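Local coordinates for protein phosphonopyruvate hydrolase (Variovorax sp., PDB 2HJP) that hydrolyses phosphonopyruvate to pyruvate and phosphate, cleaving its carbon-phosphorus bond with the help of a divalent metal cation, at residues R15-M20 / P77-I82; K29-E32 / G38-G41; L208-T213 / A221-L226. All blocks are in the same frame, centred on the assembly; numbering follows the deposited sequence.

Interaction 1 (R15-M20 / P77-I82); sequences RLFTAM and PLIADI. With MG (magnesium ion), chain C; PPR (phosphonopyruvate), chain G.
A19 and I79 face each other between strands 17-21 and 78-81 with their CA atoms 7.9 Å apart, too far for a shared backbone bond; strand 38-41 lies between the two in the sheet, so they meet through side chains alone. CD1 of I79 lies 4.0 Å from the CB of A19 and 4.1 Å from CE2 of F17, which it meets at the ring edge, near its plane. F17 brings its ring there by setting CG anti to the backbone N (chi1 -176°), and the same ring, through CZ, approaches CG of P77 at 4.3 Å. L7 of helix 3-13 touches F17 and P77. Further along, D81 binds the magnesium ion through OD2 at 2.1 Å. Two oxygens of phosphonopyruvate and three waters complete the metal's six ligands, and OD1 lies 2.8 Å from the O of one of those waters, placed to accept a hydrogen bond, though that water has other acceptors in reach. G43 N also bonds to OD2, and D83 N to OD1, which is likely to hold the carboxylate in its orientation. An apolar barrel interior leading to a metal and substrate site at the C-terminal strand ends is the classic plan of the TIM barrel.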
loop_
_atom_site.group_PDB
_atom_site.type_symbol
_atom_site.label_atom_id
_atom_site.label_comp_id
_atom_site.label_asym_id
_atom_site.label_seq_id
_atom_site.Cartn_x
_atom_site.Cartn_y
_atom_site.Cartn_z
ATOM N N ARG A 15 15.271 28.269 21.248
ATOM C CA ARG A 15 16.173 28.174 20.083
ATOM C C ARG A 15 15.282 28.147 18.832
ATOM O O ARG A 15 14.139 27.741 18.896
ATOM C CB ARG A 15 16.956 26.845 20.084
ATOM C CG ARG A 15 17.953 26.607 21.230
ATOM C CD ARG A 15 18.542 25.190 21.100
ATOM N NE ARG A 15 17.499 24.181 21.365
ATOM C CZ ARG A 15 17.455 22.923 20.895
ATOM N NH1 ARG A 15 16.427 22.153 21.242
ATOM N NH2 ARG A 15 18.410 22.418 20.096
ATOM N N LEU A 16 15.790 28.588 17.702
ATOM C CA LEU A 16 15.032 28.538 16.445
ATOM C C LEU A 16 15.302 27.152 15.831
ATOM O O LEU A 16 16.480 26.793 15.570
ATOM C CB LEU A 16 15.542 29.607 15.487
ATOM C CG LEU A 16 14.985 29.664 14.074
ATOM C CD1 LEU A 16 13.465 29.658 14.118
ATOM C CD2 LEU A 16 15.542 30.974 13.401
ATOM N N PHE A 17 14.235 26.410 15.544
ATOM C CA PHE A 17 14.311 25.035 15.000
ATOM C C PHE A 17 14.121 25.069 13.468
ATOM O O PHE A 17 13.161 25.723 12.957
ATOM C CB PHE A 17 13.183 24.225 15.630
ATOM C CG PHE A 17 13.160 22.780 15.277
ATOM C CD1 PHE A 17 13.959 21.884 15.957
ATOM C CD2 PHE A 17 12.303 22.320 14.283
ATOM C CE1 PHE A 17 13.932 20.511 15.669
ATOM C CE2 PHE A 17 12.232 20.966 13.961
ATOM C CZ PHE A 17 13.062 20.031 14.667
ATOM N N THR A 18 15.015 24.411 12.737
ATOM C CA THR A 18 14.893 24.382 11.278
ATOM C C THR A 18 14.437 23.008 10.793
ATOM O O THR A 18 14.872 21.959 11.315
ATOM C CB THR A 18 16.230 24.710 10.585
ATOM O OG1 THR A 18 17.179 23.713 10.925
ATOM C CG2 THR A 18 16.784 26.061 11.088
ATOM N N ALA A 19 13.532 23.024 9.837
ATOM C CA ALA A 19 13.053 21.745 9.296
ATOM C C ALA A 19 13.112 21.898 7.750
ATOM O O ALA A 19 12.665 22.898 7.202
ATOM C CB ALA A 19 11.593 21.468 9.716
ATOM N N MET A 20 13.634 20.884 7.096
ATOM C CA MET A 20 13.774 20.846 5.605
ATOM C C MET A 20 12.852 19.810 4.948
ATOM O O MET A 20 12.686 18.637 5.410
ATOM C CB MET A 20 15.232 20.490 5.243
ATOM C CG MET A 20 15.494 20.235 3.724
ATOM S SD MET A 20 14.986 21.647 2.719
ATOM C CE MET A 20 16.341 22.836 3.088
ATOM N N PRO A 77 13.334 14.735 14.538
ATOM C CA PRO A 77 11.864 14.843 14.417
ATOM C C PRO A 77 11.332 15.082 13.000
ATOM O O PRO A 77 11.914 15.843 12.207
ATOM C CB PRO A 77 11.512 16.055 15.298
ATOM C CG PRO A 77 12.631 16.082 16.303
ATOM C CD PRO A 77 13.855 15.761 15.472
ATOM N N LEU A 78 10.190 14.491 12.737
ATOM C CA LEU A 78 9.513 14.614 11.447
ATOM C C LEU A 78 8.219 15.376 11.747
ATOM O O LEU A 78 7.457 14.983 12.655
ATOM C CB LEU A 78 9.141 13.209 10.906
ATOM C CG LEU A 78 8.148 13.228 9.740
ATOM C CD1 LEU A 78 8.732 14.040 8.581
ATOM C CD2 LEU A 78 7.849 11.720 9.314
ATOM N N ILE A 79 7.993 16.450 11.000
ATOM C CA ILE A 79 6.808 17.260 11.089
ATOM C C ILE A 79 6.056 16.850 9.820
ATOM O O ILE A 79 6.545 17.111 8.699
ATOM C CB ILE A 79 7.167 18.738 10.983
ATOM C CG1 ILE A 79 8.143 19.132 12.093
ATOM C CG2 ILE A 79 5.870 19.576 10.970
ATOM C CD1 ILE A 79 9.593 18.743 11.840
ATOM N N ALA A 80 4.895 16.204 9.977
ATOM C CA ALA A 80 4.114 15.786 8.814
ATOM C C ALA A 80 3.004 16.773 8.411
ATOM O O ALA A 80 2.252 17.258 9.268
ATOM C CB ALA A 80 3.493 14.388 9.098
ATOM N N ASP A 81 2.897 17.030 7.098
ATOM C CA ASP A 81 1.863 17.874 6.521
ATOM C C ASP A 81 0.562 17.026 6.328
ATOM O O ASP A 81 0.559 16.081 5.547
ATOM C CB ASP A 81 2.358 18.363 5.150
ATOM C CG ASP A 81 1.387 19.291 4.446
ATOM O OD1 ASP A 81 0.269 19.564 4.948
ATOM O OD2 ASP A 81 1.774 19.752 3.341
ATOM N N ILE A 82 -0.528 17.330 7.038
ATOM C CA ILE A 82 -1.756 16.543 6.813
ATOM C C ILE A 82 -2.839 17.367 6.135
ATOM O O ILE A 82 -4.050 17.119 6.289
ATOM C CB ILE A 82 -2.277 15.867 8.135
ATOM C CG1 ILE A 82 -2.618 16.920 9.187
ATOM C CG2 ILE A 82 -1.171 14.936 8.659
ATOM C CD1 ILE A 82 -3.433 16.404 10.370
HETATM MG MG MG C . 1.245 21.214 1.963
HETATM C C1 PPR G . 3.919 21.975 1.652
HETATM O O1 PPR G . 5.217 22.012 1.611
HETATM O "O2'" PPR G . 3.245 21.071 1.237
HETATM C C2 PPR G . 3.292 23.175 2.295
HETATM C C3 PPR G . 3.732 24.467 2.285
HETATM O O2 PPR G . 2.155 22.886 2.931
HETATM P P PPR G . 3.128 25.270 0.723
HETATM O O1P PPR G . 1.580 25.249 0.864
HETATM O O2P PPR G . 3.668 24.402 -0.445
HETATM O O3P PPR G . 3.632 26.634 0.791
HETATM O O HOH W 1 -0.495 21.535 3.134
HETATM O O HOH W 2 0.306 19.717 0.778
HETATM O O HOH W 3 0.567 22.513 0.460
#

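Interaction 2 (K29-E32 / G38-G41); sequences KLAE and GIWG. With PPR (phosphonopyruvate), chain G; XYS (alpha-D-xylopyranose), chain B.
Apolar helix-on-strand packing joins A31 to I39 inside the beta-alpha-beta unit formed by strand 17-21, helix 25-34 and strand 38-41. The touch is close: CB of A31, which points toward the strand, lies 3.5 Å from CD1 of I39. The isoleucine keeps CG1 beside its backbone N (chi1 -56°), and the second bend of the chain (chi2 -63°) carries the terminal methyl to the helix, where it also passes 4.3 Å from the backbone N of E32. The side chain of E32 is extended beyond CG; its OE2 bonds to S75 OG and accepts a hydrogen bond of 2.9 Å from O1 of the bound xylopyranose. The next strand residue, W40, serves the active site. Its NE1 donates to O1 of phosphonopyruvate at 2.9 Å, a somewhat bent bond (145° at the hydrogen), and the substrate carbon C2 lies at the indole edge, in the ring plane, 3.6 Å from CZ2. A leucine here would probably leave that carboxylate oxygen without its indole donor and open a gap beside the substrate. Neighbouring residues thus face two ways, I39 packing on the helix and W40 bonding the substrate. On its two sides strand 38-41 bonds through its backbone to strands 17-21 and 78-81, while F250 of the second subunit packs on L30 and A31 of the helix.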
loop_
_atom_site.group_PDB
_atom_site.type_symbol
_atom_site.label_atom_id
_atom_site.label_comp_id
_atom_site.label_asym_id
_atom_site.label_seq_id
_atom_site.Cartn_x
_atom_site.Cartn_y
_atom_site.Cartn_z
ATOM N N LYS A 29 17.419 11.731 4.907
ATOM C CA LYS A 29 18.731 11.413 5.475
ATOM C C LYS A 29 19.751 12.511 5.129
ATOM O O LYS A 29 20.576 12.905 5.991
ATOM C CB LYS A 29 19.201 10.039 4.981
ATOM C CG LYS A 29 20.557 9.546 5.561
ATOM C CD LYS A 29 20.736 8.043 5.187
ATOM C CE LYS A 29 21.883 7.377 5.933
ATOM N NZ LYS A 29 21.991 5.926 5.552
ATOM N N LEU A 30 19.708 13.052 3.906
ATOM C CA LEU A 30 20.678 14.089 3.602
ATOM C C LEU A 30 20.416 15.339 4.432
ATOM O O LEU A 30 21.373 16.003 4.841
ATOM C CB LEU A 30 20.691 14.407 2.112
ATOM C CG LEU A 30 21.203 13.227 1.259
ATOM C CD1 LEU A 30 20.833 13.438 -0.210
ATOM C CD2 LEU A 30 22.736 13.072 1.428
ATOM N N ALA A 31 19.141 15.679 4.642
ATOM C CA ALA A 31 18.802 16.868 5.464
ATOM C C ALA A 31 19.346 16.662 6.865
ATOM O O ALA A 31 19.940 17.616 7.449
ATOM C CB ALA A 31 17.251 17.082 5.551
ATOM N N GLU A 32 19.184 15.442 7.411
ATOM C CA GLU A 32 19.694 15.180 8.750
ATOM C C GLU A 32 21.193 15.409 8.787
ATOM O O GLU A 32 21.730 16.052 9.704
ATOM C CB GLU A 32 19.397 13.749 9.228
ATOM C CG GLU A 32 19.979 13.558 10.613
ATOM C CD GLU A 32 19.585 12.246 11.293
ATOM O OE1 GLU A 32 18.691 11.534 10.863
ATOM O OE2 GLU A 32 20.185 11.931 12.325
ATOM N N GLY A 38 14.905 19.269 11.874
ATOM C CA GLY A 38 13.899 18.253 11.643
ATOM C C GLY A 38 13.569 18.149 10.141
ATOM O O GLY A 38 14.106 18.932 9.314
ATOM N N ILE A 39 12.735 17.179 9.800
ATOM C CA ILE A 39 12.291 16.945 8.444
ATOM C C ILE A 39 10.849 17.470 8.272
ATOM O O ILE A 39 10.029 17.332 9.190
ATOM C CB ILE A 39 12.309 15.400 8.123
ATOM C CG1 ILE A 39 13.720 14.823 8.370
ATOM C CG2 ILE A 39 11.801 15.142 6.677
ATOM C CD1 ILE A 39 14.862 15.380 7.490
ATOM N N TRP A 40 10.564 18.099 7.123
ATOM C CA TRP A 40 9.221 18.590 6.807
ATOM C C TRP A 40 8.670 17.581 5.768
ATOM O O TRP A 40 9.179 17.497 4.619
ATOM C CB TRP A 40 9.319 20.017 6.221
ATOM C CG TRP A 40 8.109 20.546 5.521
ATOM C CD1 TRP A 40 8.076 21.131 4.289
ATOM C CD2 TRP A 40 6.760 20.619 6.026
ATOM N NE1 TRP A 40 6.797 21.565 3.990
ATOM C CE2 TRP A 40 5.975 21.257 5.032
ATOM C CE3 TRP A 40 6.145 20.209 7.222
ATOM C CZ2 TRP A 40 4.600 21.501 5.198
ATOM C CZ3 TRP A 40 4.787 20.442 7.403
ATOM C CH2 TRP A 40 4.017 21.083 6.390
ATOM N N GLY A 41 7.650 16.822 6.172
ATOM C CA GLY A 41 7.053 15.819 5.285
ATOM C C GLY A 41 6.007 16.490 4.418
ATOM O O GLY A 41 4.828 16.265 4.501
HETATM C C1 PPR G . 3.919 21.975 1.652
HETATM O O1 PPR G . 5.217 22.012 1.611
HETATM O "O2'" PPR G . 3.245 21.071 1.237
HETATM C C2 PPR G . 3.292 23.175 2.295
HETATM C C3 PPR G . 3.732 24.467 2.285
HETATM O O2 PPR G . 2.155 22.886 2.931
HETATM P P PPR G . 3.128 25.270 0.723
HETATM O O1P PPR G . 1.580 25.249 0.864
HETATM O O2P PPR G . 3.668 24.402 -0.445
HETATM O O3P PPR G . 3.632 26.634 0.791
HETATM C C1 XYS B . 22.169 8.735 12.306
HETATM C C2 XYS B . 22.275 7.211 12.600
HETATM C C3 XYS B . 21.222 6.856 13.697
HETATM C C4 XYS B . 21.371 7.744 14.982
HETATM C C5 XYS B . 21.706 9.230 14.737
HETATM O O1 XYS B . 20.912 9.184 11.745
HETATM O O2 XYS B . 21.969 6.482 11.409
HETATM O O3 XYS B . 21.287 5.441 14.027
HETATM O O4 XYS B . 20.356 7.571 15.994
HETATM O O5 XYS B . 22.484 9.505 13.480
#

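Interaction 3 (L208-T213 / A221-L226); sequences LVLVPT and ADIAAL
L210 of strand 208-210 and I223 of helix 220-224 are the closest backbone pair, with 8.7 Å between their CA atoms, a spacing that side chains bridge without any hydrogen bond between the segments. With CG of L210 beside its backbone N (chi1 -56°), a single methyl serves two partners: CD1 lies 4.1 Å from CG1 of I223 and 4.2 Å from CD1 of L226. The two approaches differ in direction, for the side chains of L210 and I223 run past each other in opposite senses, whereas those of L210 and L226 cross at about a right angle. This is the short helix of a beta-alpha-beta unit, strand 208-210, helix 220-224 and strand 229-234, laid against the outside of the TIM barrel. V229 of the last strand touches both L210 and I223, so the unit closes on its own apolar side chains. L226 also points its CB toward the strand, and its N bonds to the O of I223 at 2.8 Å. Beyond the strand, P212 makes a looser touch, CG to CD1 of I223 at 4.5 Å, and its side chain lies about 9 Å from phosphonopyruvate. I195 of helix 193-201 packs on L210, and L196 of the same helix on L226.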
loop_
_atom_site.group_PDB
_atom_site.type_symbol
_atom_site.label_atom_id
_atom_site.label_comp_id
_atom_site.label_asym_id
_atom_site.label_seq_id
_atom_site.Cartn_x
_atom_site.Cartn_y
_atom_site.Cartn_z
ATOM N N LEU A 208 5.337 30.782 16.842
ATOM C CA LEU A 208 4.938 30.808 15.438
ATOM C C LEU A 208 5.862 29.972 14.563
ATOM O O LEU A 208 7.032 29.682 14.944
ATOM C CB LEU A 208 4.960 32.232 14.902
ATOM C CG LEU A 208 4.014 33.144 15.648
ATOM C CD1 LEU A 208 4.180 34.521 15.020
ATOM C CD2 LEU A 208 2.517 32.610 15.619
ATOM N N VAL A 209 5.322 29.582 13.415
ATOM C CA VAL A 209 6.064 28.796 12.425
ATOM C C VAL A 209 5.965 29.564 11.093
ATOM O O VAL A 209 4.862 29.952 10.683
ATOM C CB VAL A 209 5.431 27.379 12.190
ATOM C CG1 VAL A 209 6.310 26.547 11.177
ATOM C CG2 VAL A 209 5.211 26.654 13.514
ATOM N N LEU A 210 7.118 29.763 10.449
ATOM C CA LEU A 210 7.179 30.416 9.132
ATOM C C LEU A 210 7.685 29.465 8.022
ATOM O O LEU A 210 8.565 28.587 8.262
ATOM C CB LEU A 210 8.139 31.640 9.184
ATOM C CG LEU A 210 7.858 32.736 10.232
ATOM C CD1 LEU A 210 8.831 33.907 10.173
ATOM C CD2 LEU A 210 6.413 33.243 9.938
ATOM N N VAL A 211 7.167 29.638 6.819
ATOM C CA VAL A 211 7.615 28.872 5.635
ATOM C C VAL A 211 7.907 30.017 4.656
ATOM O O VAL A 211 7.038 30.421 3.873
ATOM C CB VAL A 211 6.462 27.994 5.101
ATOM C CG1 VAL A 211 6.958 27.104 3.898
ATOM C CG2 VAL A 211 5.853 27.191 6.266
ATOM N N PRO A 212 9.109 30.577 4.719
ATOM C CA PRO A 212 9.574 31.707 3.897
ATOM C C PRO A 212 9.879 31.483 2.434
ATOM O O PRO A 212 10.585 32.276 1.853
ATOM C CB PRO A 212 10.815 32.178 4.643
ATOM C CG PRO A 212 11.429 30.864 5.116
ATOM C CD PRO A 212 10.216 30.040 5.556
ATOM N N THR A 213 9.325 30.407 1.857
ATOM C CA THR A 213 9.567 30.037 0.465
ATOM C C THR A 213 9.389 31.137 -0.530
ATOM O O THR A 213 10.249 31.280 -1.403
ATOM C CB THR A 213 8.645 28.876 0.046
ATOM O OG1 THR A 213 8.872 27.808 0.949
ATOM C CG2 THR A 213 8.909 28.415 -1.406
ATOM N N ALA A 221 18.877 34.641 10.303
ATOM C CA ALA A 221 19.302 35.657 11.277
ATOM C C ALA A 221 18.131 36.642 11.410
ATOM O O ALA A 221 17.839 37.123 12.513
ATOM C CB ALA A 221 20.589 36.355 10.790
ATOM N N ASP A 222 17.441 36.929 10.309
ATOM C CA ASP A 222 16.317 37.824 10.433
ATOM C C ASP A 222 15.211 37.140 11.295
ATOM O O ASP A 222 14.537 37.788 12.089
ATOM C CB ASP A 222 15.710 38.179 9.071
ATOM C CG ASP A 222 16.639 39.009 8.219
ATOM O OD1 ASP A 222 17.497 39.698 8.804
ATOM O OD2 ASP A 222 16.496 38.948 6.986
ATOM N N ILE A 223 15.015 35.832 11.098
ATOM C CA ILE A 223 13.959 35.134 11.831
ATOM C C ILE A 223 14.349 34.973 13.292
ATOM O O ILE A 223 13.514 35.069 14.132
ATOM C CB ILE A 223 13.650 33.766 11.183
ATOM C CG1 ILE A 223 12.910 34.048 9.843
ATOM C CG2 ILE A 223 12.663 32.919 12.048
ATOM C CD1 ILE A 223 12.870 32.869 8.871
ATOM N N ALA A 224 15.608 34.707 13.581
ATOM C CA ALA A 224 16.063 34.565 14.981
ATOM C C ALA A 224 15.702 35.830 15.779
ATOM O O ALA A 224 15.417 35.733 16.959
ATOM C CB ALA A 224 17.593 34.351 15.059
ATOM N N ALA A 225 15.713 36.984 15.104
ATOM C CA ALA A 225 15.402 38.276 15.691
ATOM C C ALA A 225 13.909 38.388 16.084
ATOM O O ALA A 225 13.512 39.342 16.744
ATOM C CB ALA A 225 15.739 39.375 14.699
ATOM N N LEU A 226 13.095 37.432 15.629
ATOM C CA LEU A 226 11.669 37.411 15.917
ATOM C C LEU A 226 11.531 36.358 17.034
ATOM O O LEU A 226 11.403 35.113 16.780
ATOM C CB LEU A 226 10.901 37.010 14.624
ATOM C CG LEU A 226 11.266 37.805 13.340
ATOM C CD1 LEU A 226 10.574 37.217 12.066
ATOM C CD2 LEU A 226 10.885 39.269 13.532
#

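Overall arrangement
All three contacts reach one closed sheet of eight parallel strands. Interaction 2 is nested along the chain within the loop closed by interaction 1, their centres 8 Å apart, and the two are joined by T18 O to G38 N at 2.7 Å and I79 O to G41 N at 2.8 Å, both probable hydrogen bonds. D81, through the magnesium ion, and W40, by a direct hydrogen bond, hold the same phosphonopyruvate, so neighbouring strands share one active site. Interaction 3 comes later in the chain, its centre 13 Å from that of interaction 1 and 18 Å from that of interaction 2; L16, just before the first strand, packs on I223 of the helix leading into the last strand, its neighbour in the barrel.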